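Long-range contacts in phosphatidylinositol-specific phospholipase C (Listeria monocytogenes, PDB 2PLC), which is a bacterial phospholipase C of the phosphatidylinositol-specific family, with a fold of the TIM-barrel type: residues 42-50 / 257-265; 2-10 / 266-274. All blocks are in the same frame, centred on the assembly; numbering follows the deposited sequence.

How the contacts relate
Along the chain the segments come in the order 2-10, 42-50, 257-265 and 266-274, so contact 1 lies between the segments of contact 2. The centres are about 19 Å apart. Segments 257-265 and 266-274 follow each other directly and share helix 262-269, the last helix of the chain. Contact 1 holds the turn between strand 253-257 and that helix against the loop after helix 40-43. Contact 2 joins the far end of the helix and the C-terminal tail to the N-terminal segment. The two touch where Met257 packs on Ile268. On strand 20-24, Pro22 meets Ile265, Trp6 and Ile269, and Thr24 meets Gln46 and Pro260; contact 2 places the chain ends against this strand.

Contact 1: residues 42-50 / 257-265; sequences LAQTQTMSL and MDFPEKQTI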
# COMPACT_ATOMS: atom_id res chain seq x y z
N LEU A 42 18.30 -9.05 5.00
CA LEU A 42 18.24 -8.10 3.89
C LEU A 42 16.90 -8.13 3.16
O LEU A 42 16.42 -7.10 2.66
CB LEU A 42 19.35 -8.43 2.88
CG LEU A 42 20.78 -8.60 3.39
CD1 LEU A 42 21.64 -9.16 2.27
CD2 LEU A 42 21.33 -7.27 3.89
N ALA A 43 16.31 -9.32 3.08
CA ALA A 43 15.05 -9.54 2.38
C ALA A 43 13.78 -9.29 3.19
O ALA A 43 12.79 -8.82 2.64
CB ALA A 43 15.04 -10.96 1.81
N GLN A 44 13.79 -9.62 4.47
CA GLN A 44 12.60 -9.44 5.30
C GLN A 44 12.18 -7.99 5.56
O GLN A 44 13.01 -7.13 5.85
CB GLN A 44 12.79 -10.17 6.63
CG GLN A 44 11.54 -10.22 7.48
CD GLN A 44 11.81 -10.76 8.87
OE1 GLN A 44 12.92 -10.64 9.38
NE2 GLN A 44 10.80 -11.35 9.49
N THR A 45 10.87 -7.73 5.46
CA THR A 45 10.33 -6.39 5.71
C THR A 45 9.14 -6.39 6.67
O THR A 45 8.73 -5.33 7.14
CB THR A 45 9.87 -5.72 4.42
OG1 THR A 45 8.89 -6.55 3.80
CG2 THR A 45 11.05 -5.52 3.47
N GLN A 46 8.59 -7.58 6.95
CA GLN A 46 7.44 -7.70 7.84
C GLN A 46 7.52 -8.93 8.75
O GLN A 46 8.29 -9.86 8.50
CB GLN A 46 6.14 -7.80 7.02
CG GLN A 46 5.94 -6.72 5.96
CD GLN A 46 5.76 -5.33 6.56
OE1 GLN A 46 5.31 -5.19 7.69
NE2 GLN A 46 6.12 -4.31 5.79
N THR A 47 6.73 -8.93 9.81
CA THR A 47 6.66 -10.06 10.74
C THR A 47 5.23 -10.58 10.77
O THR A 47 5.00 -11.76 11.02
CB THR A 47 7.09 -9.68 12.17
OG1 THR A 47 6.30 -8.59 12.64
CG2 THR A 47 8.56 -9.31 12.20
N MET A 48 4.27 -9.69 10.51
CA MET A 48 2.85 -10.05 10.48
C MET A 48 2.46 -10.60 9.12
O MET A 48 2.99 -10.15 8.10
CB MET A 48 1.96 -8.84 10.79
CG MET A 48 1.95 -8.41 12.26
SD MET A 48 0.86 -6.98 12.56
CE MET A 48 1.74 -5.69 11.64
N SER A 49 1.57 -11.59 9.10
CA SER A 49 1.11 -12.15 7.84
C SER A 49 0.14 -11.14 7.23
O SER A 49 -0.30 -10.20 7.92
CB SER A 49 0.40 -13.50 8.06
OG SER A 49 -0.81 -13.34 8.78
N LEU A 50 -0.21 -11.34 5.97
CA LEU A 50 -1.12 -10.44 5.26
C LEU A 50 -2.40 -10.21 6.05
O LEU A 50 -2.78 -9.08 6.30
CB LEU A 50 -1.47 -11.00 3.88
CG LEU A 50 -2.50 -10.26 3.02
CD1 LEU A 50 -2.13 -8.79 2.86
CD2 LEU A 50 -2.58 -10.93 1.67
N MET A 257 5.33 1.59 5.61
CA MET A 257 6.39 1.12 6.49
C MET A 257 6.84 -0.34 6.42
O MET A 257 6.15 -1.22 5.88
CB MET A 257 5.97 1.38 7.94
CG MET A 257 5.44 2.76 8.22
SD MET A 257 4.52 2.85 9.76
CE MET A 257 2.90 2.30 9.20
N ASP A 258 8.02 -0.57 6.99
CA ASP A 258 8.62 -1.88 7.16
C ASP A 258 8.47 -2.09 8.66
O ASP A 258 8.57 -1.13 9.43
CB ASP A 258 10.12 -1.87 6.86
CG ASP A 258 10.44 -1.90 5.39
OD1 ASP A 258 9.60 -2.36 4.59
OD2 ASP A 258 11.56 -1.47 5.04
N PHE A 259 8.17 -3.32 9.07
CA PHE A 259 8.01 -3.68 10.48
C PHE A 259 7.19 -2.71 11.34
O PHE A 259 7.64 -2.26 12.39
CB PHE A 259 9.39 -3.87 11.12
CG PHE A 259 10.23 -4.94 10.48
CD1 PHE A 259 9.99 -6.28 10.75
CD2 PHE A 259 11.27 -4.61 9.63
CE1 PHE A 259 10.79 -7.27 10.19
CE2 PHE A 259 12.07 -5.58 9.06
CZ PHE A 259 11.83 -6.92 9.34
N PRO A 260 5.97 -2.36 10.90
CA PRO A 260 5.19 -1.44 11.73
C PRO A 260 4.64 -2.11 12.97
O PRO A 260 4.25 -3.28 12.94
CB PRO A 260 4.05 -1.05 10.79
CG PRO A 260 3.84 -2.30 9.99
CD PRO A 260 5.25 -2.70 9.66
N GLU A 261 4.65 -1.38 14.08
CA GLU A 261 4.12 -1.90 15.34
C GLU A 261 2.64 -1.54 15.45
O GLU A 261 2.19 -0.55 14.87
CB GLU A 261 4.89 -1.32 16.52
CG GLU A 261 6.32 -1.79 16.56
CD GLU A 261 7.03 -1.35 17.82
OE1 GLU A 261 7.36 -0.15 17.94
OE2 GLU A 261 7.25 -2.22 18.70
N LYS A 262 1.89 -2.36 16.19
CA LYS A 262 0.46 -2.16 16.40
C LYS A 262 0.16 -0.75 16.89
O LYS A 262 -0.83 -0.14 16.48
CB LYS A 262 -0.06 -3.15 17.45
CG LYS A 262 0.20 -4.63 17.16
CD LYS A 262 -0.92 -5.25 16.34
CE LYS A 262 -0.84 -6.77 16.37
NZ LYS A 262 -1.08 -7.32 17.74
N GLN A 263 1.02 -0.25 17.77
CA GLN A 263 0.92 1.08 18.38
C GLN A 263 1.01 2.19 17.33
O GLN A 263 0.18 3.11 17.30
CB GLN A 263 2.06 1.26 19.39
CG GLN A 263 2.11 2.60 20.10
CD GLN A 263 1.23 2.64 21.33
OE1 GLN A 263 0.00 2.55 21.24
NE2 GLN A 263 1.86 2.77 22.50
N THR A 264 2.03 2.10 16.49
CA THR A 264 2.27 3.07 15.43
C THR A 264 1.11 3.12 14.45
O THR A 264 0.70 4.20 14.02
CB THR A 264 3.57 2.74 14.66
OG1 THR A 264 4.62 2.47 15.58
CG2 THR A 264 3.97 3.91 13.77
N ILE A 265 0.58 1.95 14.10
CA ILE A 265 -0.53 1.85 13.17
C ILE A 265 -1.77 2.55 13.73
O ILE A 265 -2.45 3.30 13.02
CB ILE A 265 -0.85 0.38 12.84
CG1 ILE A 265 0.37 -0.28 12.17
CG2 ILE A 265 -2.07 0.28 11.92
CD1 ILE A 265 0.29 -1.80 12.08
O HOH W 1 5.29 -5.69 12.29
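The Phe259 ring carries backbone of the segment 42-50 on one face. Thr45 O sits 3.6 Å above the ring plane of Phe259, over its centre, and Gln46 N lies nearer the rim on that face. Thr47 CG2 and Gln44 CD lie at the ring edge, in its plane. The Gln44 amide stands steeply to the ring, with the planes 79° apart. Arg227 of helix 226-246 adds a cation-pi contact to the same ring. Thr45 O also accepts the hydrogen bond from Phe259 N at 2.8 Å. The Gln46 amide is a further flat group. The chain of Gln46 starts away from the turn but bends at chi2 (-66°), which brings the amide back across it. Gln46 NE2 donates to Met257 O at 3.1 Å, in the plane of the Met257 carbonyl on a lone pair, with the acceptor also in the plane of the Gln46 amide. NE2 also hydrogen-bonds to His25 O. Gln46 OE1 rests 3.2 Å from Pro260 CD. Asp258 OD1 lies against Thr45 CB at 3.4 Å and is hydrogen-bonded to His25 ND1. Apolar packing comes from Thr47 CG2 at the ring edge and from Met48 CE, which touches Pro260 and meets Ile265 CD1 tip to tip at 4.2 Å. Water 1 joins Thr47 OG1 to Pro260 O, donating to the latter. Two direct hydrogen bonds and a water thus join the loop after helix 40-43 to the turn after strand 253-257 of the barrel. His25 is shared by both sides, so the buried polar ends of Gln46 and Asp258 are satisfied together.

Contact 2: residues 2-10 / 266-274; sequences TTKQWMSAL and KNIIKNNKF
Trp6 lays one face of its indole over Ile269. Ile269 CD1 is 3.7 Å from the centroid of the five-membered ring of Trp6, only 11° off the ring normal, which makes a CH-pi contact. This is where the two ends of a TIM-barrel-type chain meet: the segment before strand 20-24 packs on the last helix, 262-269, and on the tail after it. The indole is flanked on both faces, since Met7 CG sits over the one opposite Ile269. Trp6 NE1 makes a hydrogen bond to the carbonyl of Gly57. Ile269 CG2 reaches Trp6 CE3 at 3.6 Å. Three residues earlier on the helix, at Lys266, the Thr3 methyl CG2 crosses the lysine chain and touches its CG at 3.7 Å; Thr3 OG1 is hydrogen-bonded to Glu55 O. At the other end, Leu10 CD2 lies over the face of the Phe274 ring, 4.1 Å from its centroid. Ala9 CB adds apolar contact to Phe274 CD2, and Trp6 O comes to the edge of the same ring, in its plane. Asn272 ND2 approaches Trp6 CZ3 obliquely at 3.5 Å, with the amide and ring planes 18° apart. Asn272 ends a type I turn that starts at Ile269. Within it, Ile269 O takes two hydrogen bonds on one face of its plane, from Asn272 N at 3.1 Å and from Asn272 ND2 at 2.8 Å.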
# COMPACT_ATOMS: atom_id res chain seq x y z
N THR A 2 -12.31 -0.13 16.59
CA THR A 2 -11.40 -1.23 16.31
C THR A 2 -10.63 -1.00 15.01
O THR A 2 -11.18 -0.50 14.03
CB THR A 2 -12.14 -2.57 16.19
OG1 THR A 2 -13.20 -2.46 15.23
CG2 THR A 2 -12.71 -2.99 17.54
N THR A 3 -9.36 -1.40 15.02
CA THR A 3 -8.50 -1.27 13.85
C THR A 3 -9.01 -2.17 12.72
O THR A 3 -8.70 -1.95 11.55
CB THR A 3 -7.05 -1.68 14.18
OG1 THR A 3 -7.04 -3.00 14.72
CG2 THR A 3 -6.44 -0.71 15.18
N LYS A 4 -9.81 -3.17 13.08
CA LYS A 4 -10.36 -4.11 12.11
C LYS A 4 -11.42 -3.47 11.20
O LYS A 4 -11.62 -3.91 10.07
CB LYS A 4 -10.94 -5.32 12.84
CG LYS A 4 -11.34 -6.47 11.94
CD LYS A 4 -11.64 -7.72 12.75
CE LYS A 4 -12.82 -7.51 13.69
NZ LYS A 4 -13.05 -8.70 14.56
N GLN A 5 -12.07 -2.41 11.70
CA GLN A 5 -13.10 -1.72 10.93
C GLN A 5 -13.05 -0.21 11.13
O GLN A 5 -14.09 0.44 11.25
CB GLN A 5 -14.49 -2.23 11.32
CG GLN A 5 -14.69 -3.72 11.12
CD GLN A 5 -16.12 -4.16 11.35
OE1 GLN A 5 -16.86 -3.55 12.14
NE2 GLN A 5 -16.54 -5.21 10.66
N TRP A 6 -11.84 0.36 11.14
CA TRP A 6 -11.69 1.80 11.36
C TRP A 6 -12.26 2.70 10.26
O TRP A 6 -12.80 3.76 10.57
CB TRP A 6 -10.23 2.17 11.66
CG TRP A 6 -9.26 2.01 10.51
CD1 TRP A 6 -8.57 0.87 10.16
CD2 TRP A 6 -8.79 3.04 9.63
NE1 TRP A 6 -7.70 1.14 9.13
CE2 TRP A 6 -7.81 2.46 8.78
CE3 TRP A 6 -9.09 4.40 9.47
CZ2 TRP A 6 -7.13 3.20 7.80
CZ3 TRP A 6 -8.42 5.13 8.50
CH2 TRP A 6 -7.45 4.53 7.68
N MET A 7 -12.16 2.27 9.01
CA MET A 7 -12.67 3.08 7.89
C MET A 7 -14.19 3.16 7.83
O MET A 7 -14.75 4.11 7.28
CB MET A 7 -12.13 2.58 6.55
CG MET A 7 -10.62 2.65 6.43
SD MET A 7 -10.06 2.19 4.80
CE MET A 7 -9.35 3.70 4.23
N SER A 8 -14.87 2.15 8.38
CA SER A 8 -16.33 2.12 8.38
C SER A 8 -16.91 3.27 9.19
O SER A 8 -18.03 3.71 8.94
CB SER A 8 -16.82 0.79 8.95
OG SER A 8 -16.50 0.68 10.32
N ALA A 9 -16.13 3.75 10.16
CA ALA A 9 -16.55 4.85 11.03
C ALA A 9 -16.29 6.24 10.43
O ALA A 9 -16.50 7.26 11.09
CB ALA A 9 -15.86 4.72 12.38
N LEU A 10 -15.85 6.28 9.18
CA LEU A 10 -15.58 7.53 8.50
C LEU A 10 -16.75 7.88 7.58
O LEU A 10 -17.50 7.00 7.17
CB LEU A 10 -14.28 7.44 7.68
CG LEU A 10 -12.94 7.35 8.42
CD1 LEU A 10 -11.82 7.13 7.42
CD2 LEU A 10 -12.70 8.62 9.23
N LYS A 266 -2.04 2.34 15.02
CA LYS A 266 -3.19 2.95 15.68
C LYS A 266 -3.10 4.47 15.71
O LYS A 266 -4.08 5.17 15.45
CB LYS A 266 -3.35 2.44 17.11
CG LYS A 266 -4.00 1.07 17.25
CD LYS A 266 -4.26 0.75 18.71
CE LYS A 266 -4.95 -0.60 18.88
NZ LYS A 266 -5.21 -0.91 20.32
N ASN A 267 -1.91 4.98 16.04
CA ASN A 267 -1.71 6.42 16.11
C ASN A 267 -1.84 7.12 14.77
O ASN A 267 -2.25 8.28 14.71
CB ASN A 267 -0.37 6.74 16.78
CG ASN A 267 -0.41 6.50 18.27
OD1 ASN A 267 -1.48 6.43 18.86
ND2 ASN A 267 0.76 6.39 18.89
N ILE A 268 -1.51 6.42 13.69
CA ILE A 268 -1.64 7.00 12.35
C ILE A 268 -3.13 7.07 12.02
O ILE A 268 -3.60 8.05 11.44
CB ILE A 268 -0.88 6.18 11.29
CG1 ILE A 268 0.63 6.26 11.56
CG2 ILE A 268 -1.18 6.69 9.89
CD1 ILE A 268 1.46 5.45 10.60
N ILE A 269 -3.87 6.03 12.43
CA ILE A 269 -5.31 5.98 12.20
C ILE A 269 -6.00 7.10 12.99
O ILE A 269 -6.90 7.78 12.46
CB ILE A 269 -5.90 4.62 12.66
CG1 ILE A 269 -5.42 3.49 11.75
CG2 ILE A 269 -7.43 4.67 12.68
CD1 ILE A 269 -5.78 2.10 12.25
N LYS A 270 -5.57 7.31 14.23
CA LYS A 270 -6.14 8.34 15.10
C LYS A 270 -5.99 9.75 14.53
O LYS A 270 -6.69 10.67 14.97
CB LYS A 270 -5.54 8.28 16.50
CG LYS A 270 -6.04 7.12 17.34
CD LYS A 270 -5.60 7.28 18.79
CE LYS A 270 -6.18 6.19 19.68
NZ LYS A 270 -5.93 6.47 21.13
N ASN A 271 -5.09 9.94 13.57
CA ASN A 271 -4.91 11.25 12.96
C ASN A 271 -6.15 11.70 12.19
O ASN A 271 -6.36 12.90 12.03
CB ASN A 271 -3.69 11.27 12.03
CG ASN A 271 -3.44 12.64 11.43
OD1 ASN A 271 -3.69 12.87 10.25
ND2 ASN A 271 -2.95 13.57 12.24
N ASN A 272 -6.95 10.76 11.71
CA ASN A 272 -8.17 11.09 10.97
C ASN A 272 -9.26 11.54 11.95
O ASN A 272 -9.28 11.10 13.10
CB ASN A 272 -8.68 9.88 10.19
CG ASN A 272 -7.62 9.28 9.29
OD1 ASN A 272 -7.30 9.85 8.25
ND2 ASN A 272 -7.09 8.13 9.68
N LYS A 273 -10.16 12.42 11.49
CA LYS A 273 -11.23 12.90 12.36
C LYS A 273 -12.48 12.03 12.28
O LYS A 273 -13.05 11.83 11.20
CB LYS A 273 -11.59 14.36 12.04
CG LYS A 273 -12.28 15.08 13.21
CD LYS A 273 -13.61 15.74 12.84
CE LYS A 273 -13.43 17.04 12.05
NZ LYS A 273 -12.88 16.83 10.68
N PHE A 274 -12.89 11.52 13.44
CA PHE A 274 -14.08 10.67 13.56
C PHE A 274 -15.19 11.43 14.30
O PHE A 274 -16.31 11.50 13.77
CB PHE A 274 -13.74 9.39 14.33
CG PHE A 274 -12.68 8.53 13.68
CD1 PHE A 274 -11.32 8.80 13.87
CD2 PHE A 274 -13.03 7.44 12.89
CE1 PHE A 274 -10.35 8.00 13.29
CE2 PHE A 274 -12.06 6.63 12.31
CZ PHE A 274 -10.72 6.91 12.51